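Local coordinates for hypothetical protein SP2199 (PDB 2IBO), which is of unknown function but belongs to the thiamine-binding protein family, which suggests that it may bind thiamine or a related small molecule, at residues 9-12 with 17-20; 26-31 with 53-58; 40-45 with 73-78. One frame throughout, in Å; residues are numbered along the deposited sequence.

Contact 1: 9-12 with 17-20; sequences VLPL and DRIA
Pro11 and Arg18 make this buried contact, which lies at the first strand-to-helix connection of a ferredoxin-like beta-alpha-beta-beta-alpha-beta fold. Strand 2-11 ends at the proline, and helix 16-31 carries the arginine in its first turn. The two CA atoms are 6.0 Å apart, the shortest such separation between the segments.

The apolar part joins the proline ring to both ends of the arginine chain. Pro11 CG lies 3.5 Å from Arg18 CB, at the root of the side chain. The same carbon also lies over one face of the guanidinium, 3.9 Å above its plane and displaced toward the rim. The two side chains cross at about a right angle. The double role follows from the shape of the arginine: CG sits between the backbone N and the carbonyl carbon (chi1 81°), and further bends at chi2 and chi3 fold the chain back across the ring.

The polar part is less definite. Arg18 NH2 is modelled 2.7 Å from Pro11 O, but the angle is too poor for a hydrogen bond. Any attraction between the cationic group and this last carbonyl of the strand is probably only electrostatic.

The surroundings place this end of the fold within the assembly. Backbone hydrogen bonds from Leu10 to Phe71 and from Leu12 to Asn69, just before strand 70-79, hold the strand to that side of the sheet, while Leu12 of the second subunit and Leu82 of the third pack on Arg18. Within the two segments, the proline ring also approaches the guanidinium carbon through its delta carbon, with Pro11 CD 4.1 Å from Arg18 CZ.

Contact 2: 26-31 with 53-58; sequences IAYLQT and MRILKE
Ile55 meets Leu29 and Tyr28 where helices 16-31 and 49-64 run nearly antiparallel. Over the short segments the axes approach to 10.5 Å at an angle of 154°. Both helices cover the same face of the ferredoxin-like sheet.

The first contact along 53-58 is made by a branch of the isoleucine: Ile55 CG2, anti to the backbone N, lies 3.7 Å from Leu29 CD1 and 3.9 Å from Tyr28 CE2. Leu45 of strand 43-46 packs on both Leu29 and Ile55, which ties this apolar cluster to the sheet. The carbonyl of the same isoleucine approaches the tyrosine differently: Ile55 O lies at the ring edge, near the ring plane and 3.6 Å from Tyr28 CE2.

One turn later, Glu58 reaches the phenol end of the ring. Its CB and CG pass over one face there, at the CZ and OH end, the two side chains crossing at about a right angle. The bend at chi2 (-60°) keeps the carboxylate over the same face. Glu58 OE2 is 4.2 Å above the ring plane of Tyr28 and offset toward the rim, with the ring and carboxylate planes 33° apart.

Hydrocarbon contact thus predominates. The carbon contacts, and the absence of a hydrogen bond between the segments, suggest mainly van der Waals packing.

Contact 3: 40-45 with 73-78; sequences PFETVL and NVKINV
Lys75 sends its side chain from strand 70-79 toward Glu42, just ahead of strand 43-46, and ends in a salt bridge. The route starts at CB, which points toward the 40-45 segment; the lysine side chain packs on Ala6 of the intervening strand 2-11. CG stands anti to the carbonyl carbon (chi1 -80°), and the chain, extended beyond CG, runs out over strand 2-11. Lys75 CD is the first atom near the acid, 3.8 Å from Glu42 OE2. Lys75 CE follows, 3.6 Å from Glu42 OE2.

This crossing fits the ferredoxin-like sheet, where strand 2-11 separates strands 43-46 and 70-79. Thr43, Leu45 and Ile76 pack against the helices, whereas Glu42 and Lys75 meet the third subunit. Strand 70-79 also pairs in antiparallel fashion with a strand of the fourth subunit, extending the sheet between chains.

At the tip, Lys75 NZ donates to Glu42 OE1 over 3.2 Å, meeting it on the syn side and 15° out of the carboxylate plane. Glu42 CG sits between its backbone N and carbonyl carbon (chi1 60°), and the extended acid chain meets the lysine at about a right angle. The bond from Lys75 NZ to Glu42 OE2, at 3.4 Å, is weak. Stronger partners lie across the interface: Lys75 NZ pairs with Glu42 of the third subunit, and Glu42 OE2 with Lys75 of that subunit. A water donates to Glu42 OE2 over 2.9 Å and, weakly, to Asn73 O.

Overall arrangement
The three contacts sample the two layers of one ferredoxin-like chain. Contacts 1 and 2 both use helix 16-31, with centres 16 Å apart and nearest atoms about 7 Å apart. Contact 3 shares the sheet with contact 1, but their centres are 17 Å apart and they do not touch. Contacts 2 and 3 are closer, at 12 Å between centres, and meet directly: Ile55 CG2 lies 3.9 Å from Leu45 CD1, and Leu56 CD1 lies 3.9 Å from Val74 CG2, joining helix 49-64 to the sheet. Contacts 1 and 3 both reach the second subunit, and contacts 2 and 3 the fourth. None of them identifies a ligand site.

Contact 1: 9-12 with 17-20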
ATOM      1  N   VAL A   9      -3.138  -2.809 -10.542  1.00 27.90           N
ATOM      2  CA  VAL A   9      -2.767  -4.156 -10.896  1.00 29.63           C
ATOM      3  C   VAL A   9      -1.375  -4.169 -11.484  1.00 32.04           C
ATOM      4  O   VAL A   9      -1.110  -3.507 -12.492  1.00 31.48           O
ATOM      5  CB  VAL A   9      -3.737  -4.764 -11.922  1.00 12.80           C
ATOM      6  CG1 VAL A   9      -3.225  -6.132 -12.354  1.00 14.08           C
ATOM      7  CG2 VAL A   9      -5.143  -4.874 -11.320  1.00 10.00           C
ATOM      8  N   LEU A  10      -0.481  -4.901 -10.829  1.00 34.69           N
ATOM      9  CA  LEU A  10       0.883  -5.039 -11.310  1.00 38.11           C
ATOM     10  C   LEU A  10       1.091  -6.490 -11.701  1.00 39.98           C
ATOM     11  O   LEU A  10       1.428  -7.329 -10.860  1.00 39.17           O
ATOM     12  CB  LEU A  10       1.900  -4.653 -10.239  1.00 52.81           C
ATOM     13  CG  LEU A  10       1.908  -3.191  -9.812  1.00 52.35           C
ATOM     14  CD1 LEU A  10       2.999  -2.992  -8.778  1.00 51.95           C
ATOM     15  CD2 LEU A  10       2.125  -2.293 -11.017  1.00 50.32           C
ATOM     16  N   PRO A  11       0.857  -6.813 -12.982  1.00 81.10           N
ATOM     17  CA  PRO A  11       1.048  -8.195 -13.417  1.00 73.27           C
ATOM     18  C   PRO A  11       2.551  -8.417 -13.516  1.00 85.66           C
ATOM     19  O   PRO A  11       3.285  -7.545 -13.996  1.00 76.70           O
ATOM     20  CB  PRO A  11       0.353  -8.224 -14.774  1.00 43.47           C
ATOM     21  CG  PRO A  11       0.666  -6.852 -15.312  1.00 43.21           C
ATOM     22  CD  PRO A  11       0.433  -5.955 -14.105  1.00 42.48           C
ATOM     23  N   LEU A  12       3.011  -9.563 -13.032  1.00 82.52           N
ATOM     24  CA  LEU A  12       4.428  -9.876 -13.082  1.00 84.51           C
ATOM     25  C   LEU A  12       4.687 -10.708 -14.333  1.00 75.86           C
ATOM     26  O   LEU A  12       5.019 -11.891 -14.267  1.00 75.75           O
ATOM     27  CB  LEU A  12       4.839 -10.623 -11.815  1.00 44.13           C
ATOM     28  CG  LEU A  12       4.395  -9.898 -10.544  1.00 42.35           C
ATOM     29  CD1 LEU A  12       4.921 -10.654  -9.339  1.00 42.35           C
ATOM     30  CD2 LEU A  12       4.891  -8.456 -10.545  1.00 39.97           C
ATOM     31  N   ASP A  17       2.163  -8.839 -22.846  1.00 66.56           N
ATOM     32  CA  ASP A  17       1.205  -9.594 -22.051  1.00 66.56           C
ATOM     33  C   ASP A  17       0.629  -8.776 -20.891  1.00 65.71           C
ATOM     34  O   ASP A  17      -0.496  -9.027 -20.455  1.00 65.73           O
ATOM     35  CB  ASP A  17       1.857 -10.863 -21.497  1.00 87.43           C
ATOM     36  CG  ASP A  17       2.674 -11.602 -22.538  1.00 87.54           C
ATOM     37  OD1 ASP A  17       2.144 -11.853 -23.640  1.00 88.53           O
ATOM     38  OD2 ASP A  17       3.846 -11.934 -22.249  1.00 87.53           O
ATOM     39  N   ARG A  18       1.392  -7.798 -20.400  1.00 66.44           N
ATOM     40  CA  ARG A  18       0.949  -6.977 -19.274  1.00 65.48           C
ATOM     41  C   ARG A  18       0.063  -5.802 -19.676  1.00 64.17           C
ATOM     42  O   ARG A  18      -0.890  -5.466 -18.968  1.00 64.83           O
ATOM     43  CB  ARG A  18       2.151  -6.457 -18.480  1.00 73.05           C
ATOM     44  CG  ARG A  18       2.827  -5.228 -19.064  1.00 75.56           C
ATOM     45  CD  ARG A  18       3.195  -4.289 -17.941  1.00 77.86           C
ATOM     46  NE  ARG A  18       3.806  -5.028 -16.840  1.00 80.71           N
ATOM     47  CZ  ARG A  18       3.984  -4.544 -15.614  1.00 82.35           C
ATOM     48  NH1 ARG A  18       3.597  -3.305 -15.317  1.00 82.63           N
ATOM     49  NH2 ARG A  18       4.544  -5.306 -14.680  1.00 82.99           N
ATOM     50  N   ILE A  19       0.385  -5.170 -20.799  1.00 55.92           N
ATOM     51  CA  ILE A  19      -0.413  -4.050 -21.284  1.00 53.40           C
ATOM     52  C   ILE A  19      -1.814  -4.568 -21.604  1.00 50.71           C
ATOM     53  O   ILE A  19      -2.758  -3.802 -21.741  1.00 50.73           O
ATOM     54  CB  ILE A  19       0.209  -3.421 -22.551  1.00 89.49           C
ATOM     55  CG1 ILE A  19       0.434  -4.499 -23.612  1.00 87.44           C
ATOM     56  CG2 ILE A  19       1.518  -2.730 -22.198  1.00 88.55           C
ATOM     57  CD1 ILE A  19       1.082  -3.992 -24.890  1.00 87.94           C
ATOM     58  N   ALA A  20      -1.939  -5.886 -21.712  1.00 47.82           N
ATOM     59  CA  ALA A  20      -3.219  -6.500 -21.999  1.00 44.25           C
ATOM     60  C   ALA A  20      -3.986  -6.746 -20.717  1.00 42.59           C
ATOM     61  O   ALA A  20      -5.158  -6.394 -20.645  1.00 43.54           O
ATOM     62  CB  ALA A  20      -3.038  -7.811 -22.761  1.00 12.65           C
TER

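Contact 2: 26-31 with 53-58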
ATOM      1  N   ILE A  26      -9.139  -2.514 -16.989  1.00 26.43           N
ATOM      2  CA  ILE A  26      -9.738  -1.197 -17.173  1.00 25.53           C
ATOM      3  C   ILE A  26     -11.069  -1.332 -17.916  1.00 26.06           C
ATOM      4  O   ILE A  26     -12.091  -0.795 -17.485  1.00 25.92           O
ATOM      5  CB  ILE A  26      -8.792  -0.254 -17.967  1.00 14.40           C
ATOM      6  CG1 ILE A  26      -7.570   0.106 -17.113  1.00 13.21           C
ATOM      7  CG2 ILE A  26      -9.535   1.035 -18.366  1.00 13.22           C
ATOM      8  CD1 ILE A  26      -7.859   1.161 -16.035  1.00 13.41           C
ATOM      9  N   ALA A  27     -11.054  -2.057 -19.032  1.00 29.58           N
ATOM     10  CA  ALA A  27     -12.263  -2.262 -19.839  1.00 28.03           C
ATOM     11  C   ALA A  27     -13.371  -2.874 -18.985  1.00 26.88           C
ATOM     12  O   ALA A  27     -14.505  -2.403 -18.987  1.00 26.44           O
ATOM     13  CB  ALA A  27     -11.960  -3.172 -21.028  1.00 25.33           C
ATOM     14  N   TYR A  28     -13.042  -3.930 -18.256  1.00 17.92           N
ATOM     15  CA  TYR A  28     -14.028  -4.557 -17.395  1.00 17.83           C
ATOM     16  C   TYR A  28     -14.611  -3.529 -16.442  1.00 18.72           C
ATOM     17  O   TYR A  28     -15.820  -3.415 -16.325  1.00 17.94           O
ATOM     18  CB  TYR A  28     -13.419  -5.681 -16.563  1.00 28.18           C
ATOM     19  CG  TYR A  28     -14.318  -6.051 -15.413  1.00 28.57           C
ATOM     20  CD1 TYR A  28     -15.533  -6.687 -15.635  1.00 26.83           C
ATOM     21  CD2 TYR A  28     -14.003  -5.671 -14.110  1.00 29.44           C
ATOM     22  CE1 TYR A  28     -16.423  -6.921 -14.593  1.00 28.24           C
ATOM     23  CE2 TYR A  28     -14.886  -5.900 -13.057  1.00 29.80           C
ATOM     24  CZ  TYR A  28     -16.094  -6.521 -13.313  1.00 29.51           C
ATOM     25  OH  TYR A  28     -16.987  -6.679 -12.294  1.00 28.05           O
ATOM     26  N   LEU A  29     -13.742  -2.794 -15.754  1.00 32.38           N
ATOM     27  CA  LEU A  29     -14.168  -1.778 -14.799  1.00 31.05           C
ATOM     28  C   LEU A  29     -15.125  -0.757 -15.434  1.00 30.63           C
ATOM     29  O   LEU A  29     -16.134  -0.390 -14.844  1.00 31.25           O
ATOM     30  CB  LEU A  29     -12.931  -1.083 -14.206  1.00 11.91           C
ATOM     31  CG  LEU A  29     -12.413  -1.389 -12.789  1.00 14.00           C
ATOM     32  CD1 LEU A  29     -12.720  -2.787 -12.335  1.00 11.93           C
ATOM     33  CD2 LEU A  29     -10.929  -1.170 -12.786  1.00 11.23           C
ATOM     34  N   GLN A  30     -14.821  -0.300 -16.638  1.00 20.76           N
ATOM     35  CA  GLN A  30     -15.694   0.670 -17.313  1.00 22.29           C
ATOM     36  C   GLN A  30     -17.098   0.078 -17.531  1.00 23.31           C
ATOM     37  O   GLN A  30     -18.104   0.785 -17.568  1.00 23.41           O
ATOM     38  CB  GLN A  30     -15.084   1.077 -18.661  1.00 19.29           C
ATOM     39  CG  GLN A  30     -13.858   1.937 -18.522  1.00 19.54           C
ATOM     40  CD  GLN A  30     -13.110   2.123 -19.824  1.00 19.27           C
ATOM     41  OE1 GLN A  30     -12.350   3.083 -19.973  1.00 20.46           O
ATOM     42  NE2 GLN A  30     -13.303   1.197 -20.771  1.00 19.18           N
ATOM     43  N   THR A  31     -17.134  -1.237 -17.668  1.00 24.72           N
ATOM     44  CA  THR A  31     -18.351  -1.993 -17.873  1.00 25.44           C
ATOM     45  C   THR A  31     -19.308  -1.908 -16.701  1.00 26.21           C
ATOM     46  O   THR A  31     -20.524  -1.972 -16.883  1.00 27.85           O
ATOM     47  CB  THR A  31     -17.999  -3.467 -18.129  1.00 26.80           C
ATOM     48  OG1 THR A  31     -17.823  -3.664 -19.531  1.00 27.81           O
ATOM     49  CG2 THR A  31     -19.056  -4.385 -17.612  1.00 26.43           C
HETATM   50  N   MSE A  53     -16.803  -4.654  -3.598  1.00 21.19           N
HETATM   51  CA  MSE A  53     -16.137  -5.921  -3.300  1.00 21.88           C
HETATM   52  C   MSE A  53     -16.364  -6.892  -4.451  1.00 21.24           C
HETATM   53  O   MSE A  53     -15.453  -7.631  -4.847  1.00 19.71           O
HETATM   54  CB  MSE A  53     -16.646  -6.514  -1.990  1.00 39.34           C
HETATM   55  CG  MSE A  53     -16.152  -5.772  -0.748  1.00 45.47           C
HETATM   56 SE   MSE A  53     -14.200  -5.534  -0.686  1.00 54.85          SE
HETATM   57  CE  MSE A  53     -14.164  -3.719  -1.298  1.00 50.85           C
ATOM     58  N   ARG A  54     -17.576  -6.869  -5.008  1.00 26.31           N
ATOM     59  CA  ARG A  54     -17.922  -7.730  -6.127  1.00 24.87           C
ATOM     60  C   ARG A  54     -17.080  -7.339  -7.346  1.00 24.23           C
ATOM     61  O   ARG A  54     -16.478  -8.195  -7.998  1.00 25.34           O
ATOM     62  CB  ARG A  54     -19.409  -7.587  -6.458  1.00 59.58           C
ATOM     63  CG  ARG A  54     -19.916  -8.590  -7.471  1.00 60.47           C
ATOM     64  CD  ARG A  54     -21.206  -8.128  -8.096  1.00 61.96           C
ATOM     65  NE  ARG A  54     -20.975  -7.126  -9.133  1.00 66.21           N
ATOM     66  CZ  ARG A  54     -21.529  -5.916  -9.140  1.00 68.23           C
ATOM     67  NH1 ARG A  54     -22.355  -5.541  -8.162  1.00 66.86           N
ATOM     68  NH2 ARG A  54     -21.260  -5.076 -10.133  1.00 69.29           N
ATOM     69  N   ILE A  55     -17.035  -6.043  -7.649  1.00 25.66           N
ATOM     70  CA  ILE A  55     -16.273  -5.561  -8.792  1.00 24.23           C
ATOM     71  C   ILE A  55     -14.782  -5.838  -8.617  1.00 25.28           C
ATOM     72  O   ILE A  55     -14.102  -6.219  -9.569  1.00 26.05           O
ATOM     73  CB  ILE A  55     -16.522  -4.050  -9.019  1.00 15.10           C
ATOM     74  CG1 ILE A  55     -18.005  -3.833  -9.394  1.00 14.09           C
ATOM     75  CG2 ILE A  55     -15.613  -3.515 -10.114  1.00 13.09           C
ATOM     76  CD1 ILE A  55     -18.378  -2.393  -9.707  1.00 14.62           C
ATOM     77  N   LEU A  56     -14.276  -5.669  -7.395  1.00 26.14           N
ATOM     78  CA  LEU A  56     -12.861  -5.917  -7.112  1.00 25.66           C
ATOM     79  C   LEU A  56     -12.522  -7.364  -7.439  1.00 26.52           C
ATOM     80  O   LEU A  56     -11.545  -7.633  -8.141  1.00 26.89           O
ATOM     81  CB  LEU A  56     -12.539  -5.640  -5.634  1.00 15.90           C
ATOM     82  CG  LEU A  56     -11.118  -5.978  -5.125  1.00 14.05           C
ATOM     83  CD1 LEU A  56     -10.056  -5.215  -5.931  1.00 13.61           C
ATOM     84  CD2 LEU A  56     -11.004  -5.632  -3.649  1.00 12.48           C
ATOM     85  N   LYS A  57     -13.347  -8.287  -6.937  1.00 13.64           N
ATOM     86  CA  LYS A  57     -13.139  -9.715  -7.164  1.00 15.07           C
ATOM     87  C   LYS A  57     -13.160 -10.061  -8.641  1.00 16.02           C
ATOM     88  O   LYS A  57     -12.318 -10.831  -9.106  1.00 14.05           O
ATOM     89  CB  LYS A  57     -14.198 -10.525  -6.438  1.00 56.68           C
ATOM     90  CG  LYS A  57     -13.976 -12.019  -6.514  1.00 59.31           C
ATOM     91  CD  LYS A  57     -15.027 -12.751  -5.706  1.00 59.04           C
ATOM     92  CE  LYS A  57     -14.890 -14.244  -5.874  1.00 60.38           C
ATOM     93  NZ  LYS A  57     -16.048 -14.978  -5.287  1.00 64.21           N
ATOM     94  N   GLU A  58     -14.104  -9.484  -9.385  1.00 25.08           N
ATOM     95  CA  GLU A  58     -14.186  -9.756 -10.816  1.00 26.66           C
ATOM     96  C   GLU A  58     -12.979  -9.152 -11.533  1.00 26.09           C
ATOM     97  O   GLU A  58     -12.366  -9.793 -12.383  1.00 25.90           O
ATOM     98  CB  GLU A  58     -15.480  -9.186 -11.406  1.00 60.91           C
ATOM     99  CG  GLU A  58     -16.388 -10.234 -12.040  1.00 65.98           C
ATOM    100  CD  GLU A  58     -15.729 -10.972 -13.193  1.00 68.10           C
ATOM    101  OE1 GLU A  58     -16.325 -11.946 -13.698  1.00 69.75           O
ATOM    102  OE2 GLU A  58     -14.619 -10.578 -13.600  1.00 69.57           O
TER

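Contact 3: 40-45 with 73-78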
ATOM      1  N   PRO A  40      -2.778   8.053 -12.122  1.00 31.10           N
ATOM      2  CA  PRO A  40      -1.485   7.462 -12.513  1.00 32.79           C
ATOM      3  C   PRO A  40      -1.011   6.143 -11.906  1.00 34.30           C
ATOM      4  O   PRO A  40      -0.309   5.375 -12.570  1.00 36.49           O
ATOM      5  CB  PRO A  40      -0.463   8.564 -12.225  1.00 20.68           C
ATOM      6  CG  PRO A  40      -1.249   9.795 -11.860  1.00 19.04           C
ATOM      7  CD  PRO A  40      -2.601   9.334 -11.407  1.00 19.63           C
ATOM      8  N   PHE A  41      -1.379   5.856 -10.666  1.00 32.37           N
ATOM      9  CA  PHE A  41      -0.915   4.608 -10.045  1.00 32.58           C
ATOM     10  C   PHE A  41      -2.026   3.626  -9.693  1.00 32.75           C
ATOM     11  O   PHE A  41      -1.769   2.437  -9.481  1.00 35.82           O
ATOM     12  CB  PHE A  41      -0.146   4.919  -8.768  1.00 25.71           C
ATOM     13  CG  PHE A  41       1.285   5.283  -8.987  1.00 26.66           C
ATOM     14  CD1 PHE A  41       2.241   4.293  -9.147  1.00 27.85           C
ATOM     15  CD2 PHE A  41       1.687   6.617  -9.028  1.00 28.35           C
ATOM     16  CE1 PHE A  41       3.570   4.609  -9.343  1.00 28.32           C
ATOM     17  CE2 PHE A  41       3.018   6.951  -9.225  1.00 29.26           C
ATOM     18  CZ  PHE A  41       3.964   5.943  -9.381  1.00 28.70           C
ATOM     19  N   GLU A  42      -3.254   4.124  -9.628  1.00 22.32           N
ATOM     20  CA  GLU A  42      -4.375   3.281  -9.261  1.00 22.89           C
ATOM     21  C   GLU A  42      -5.700   3.777  -9.836  1.00 22.13           C
ATOM     22  O   GLU A  42      -5.852   4.968 -10.136  1.00 22.81           O
ATOM     23  CB  GLU A  42      -4.456   3.238  -7.737  1.00 23.43           C
ATOM     24  CG  GLU A  42      -4.666   4.606  -7.111  1.00 23.82           C
ATOM     25  CD  GLU A  42      -4.381   4.616  -5.630  1.00 25.46           C
ATOM     26  OE1 GLU A  42      -4.705   5.623  -4.966  1.00 25.92           O
ATOM     27  OE2 GLU A  42      -3.828   3.624  -5.126  1.00 27.37           O
ATOM     28  N   THR A  43      -6.666   2.873  -9.980  1.00 13.71           N
ATOM     29  CA  THR A  43      -7.961   3.282 -10.511  1.00 14.93           C
ATOM     30  C   THR A  43      -8.870   3.367  -9.307  1.00 14.18           C
ATOM     31  O   THR A  43      -9.003   2.393  -8.562  1.00 13.21           O
ATOM     32  CB  THR A  43      -8.521   2.264 -11.563  1.00 23.04           C
ATOM     33  OG1 THR A  43      -7.698   2.272 -12.741  1.00 22.78           O
ATOM     34  CG2 THR A  43      -9.927   2.642 -11.965  1.00 20.75           C
ATOM     35  N   VAL A  44      -9.486   4.532  -9.119  1.00 14.30           N
ATOM     36  CA  VAL A  44     -10.356   4.777  -7.970  1.00 15.06           C
ATOM     37  C   VAL A  44     -11.825   4.588  -8.289  1.00 15.37           C
ATOM     38  O   VAL A  44     -12.350   5.229  -9.193  1.00 14.13           O
ATOM     39  CB  VAL A  44     -10.152   6.223  -7.422  1.00 23.39           C
ATOM     40  CG1 VAL A  44     -11.117   6.500  -6.280  1.00 21.23           C
ATOM     41  CG2 VAL A  44      -8.719   6.405  -6.961  1.00 21.52           C
ATOM     42  N   LEU A  45     -12.481   3.719  -7.523  1.00 17.26           N
ATOM     43  CA  LEU A  45     -13.903   3.432  -7.690  1.00 18.01           C
ATOM     44  C   LEU A  45     -14.688   3.947  -6.489  1.00 18.63           C
ATOM     45  O   LEU A  45     -14.170   3.993  -5.378  1.00 18.34           O
ATOM     46  CB  LEU A  45     -14.123   1.920  -7.852  1.00 16.18           C
ATOM     47  CG  LEU A  45     -13.403   1.248  -9.033  1.00 15.14           C
ATOM     48  CD1 LEU A  45     -13.694  -0.240  -9.044  1.00 15.98           C
ATOM     49  CD2 LEU A  45     -13.838   1.871 -10.329  1.00 13.11           C
ATOM     50  N   ASN A  73      -2.491  -3.976  -5.479  1.00 16.30           N
ATOM     51  CA  ASN A  73      -2.483  -3.136  -4.297  1.00 15.87           C
ATOM     52  C   ASN A  73      -3.902  -2.644  -4.288  1.00 15.08           C
ATOM     53  O   ASN A  73      -4.399  -2.213  -5.324  1.00 14.75           O
ATOM     54  CB  ASN A  73      -1.562  -1.922  -4.473  1.00 19.51           C
ATOM     55  CG  ASN A  73      -0.095  -2.237  -4.221  1.00 22.33           C
ATOM     56  OD1 ASN A  73       0.790  -1.618  -4.826  1.00 25.52           O
ATOM     57  ND2 ASN A  73       0.177  -3.173  -3.321  1.00 21.92           N
ATOM     58  N   VAL A  74      -4.564  -2.708  -3.144  1.00 17.26           N
ATOM     59  CA  VAL A  74      -5.923  -2.209  -3.068  1.00 16.73           C
ATOM     60  C   VAL A  74      -6.059  -1.353  -1.830  1.00 17.10           C
ATOM     61  O   VAL A  74      -5.479  -1.665  -0.792  1.00 17.69           O
ATOM     62  CB  VAL A  74      -6.957  -3.356  -2.984  1.00 18.15           C
ATOM     63  CG1 VAL A  74      -8.362  -2.781  -3.025  1.00 18.01           C
ATOM     64  CG2 VAL A  74      -6.755  -4.323  -4.129  1.00 17.41           C
ATOM     65  N   LYS A  75      -6.807  -0.263  -1.953  1.00 29.70           N
ATOM     66  CA  LYS A  75      -7.065   0.624  -0.837  1.00 29.74           C
ATOM     67  C   LYS A  75      -8.562   0.602  -0.662  1.00 31.71           C
ATOM     68  O   LYS A  75      -9.310   0.753  -1.632  1.00 32.97           O
ATOM     69  CB  LYS A  75      -6.636   2.054  -1.143  1.00 17.53           C
ATOM     70  CG  LYS A  75      -5.176   2.318  -0.990  1.00 14.85           C
ATOM     71  CD  LYS A  75      -4.842   3.701  -1.515  1.00 16.01           C
ATOM     72  CE  LYS A  75      -3.343   3.917  -1.555  1.00 15.89           C
ATOM     73  NZ  LYS A  75      -3.024   5.206  -2.227  1.00 19.14           N
ATOM     74  N   ILE A  76      -9.002   0.387   0.565  1.00 25.08           N
ATOM     75  CA  ILE A  76     -10.421   0.390   0.823  1.00 24.99           C
ATOM     76  C   ILE A  76     -10.687   1.448   1.869  1.00 25.01           C
ATOM     77  O   ILE A  76      -9.880   1.664   2.778  1.00 26.56           O
ATOM     78  CB  ILE A  76     -10.898  -0.987   1.307  1.00 22.81           C
ATOM     79  CG1 ILE A  76     -10.381  -2.061   0.329  1.00 23.37           C
ATOM     80  CG2 ILE A  76     -12.429  -0.992   1.430  1.00 22.52           C
ATOM     81  CD1 ILE A  76     -10.943  -3.455   0.524  1.00 21.49           C
ATOM     82  N   ASN A  77     -11.806   2.138   1.712  1.00 24.88           N
ATOM     83  CA  ASN A  77     -12.210   3.174   2.654  1.00 24.92           C
ATOM     84  C   ASN A  77     -13.712   2.958   2.847  1.00 24.97           C
ATOM     85  O   ASN A  77     -14.494   3.155   1.920  1.00 24.53           O
ATOM     86  CB  ASN A  77     -11.905   4.561   2.067  1.00 14.16           C
ATOM     87  CG  ASN A  77     -12.262   5.695   3.007  1.00 13.79           C
ATOM     88  OD1 ASN A  77     -12.286   5.523   4.223  1.00 10.55           O
ATOM     89  ND2 ASN A  77     -12.519   6.866   2.449  1.00 17.01           N
ATOM     90  N   VAL A  78     -14.096   2.521   4.044  1.00 31.46           N
ATOM     91  CA  VAL A  78     -15.499   2.245   4.364  1.00 33.84           C
ATOM     92  C   VAL A  78     -16.046   3.030   5.546  1.00 35.40           C
ATOM     93  O   VAL A  78     -15.294   3.438   6.437  1.00 34.47           O
ATOM     94  CB  VAL A  78     -15.733   0.740   4.676  1.00 24.89           C
ATOM     95  CG1 VAL A  78     -15.693  -0.055   3.403  1.00 24.68           C
ATOM     96  CG2 VAL A  78     -14.676   0.221   5.681  1.00 23.00           C
TER
HETATM   97  O   HOH W   1      -3.868   0.806  -4.699  1.00 34.88           O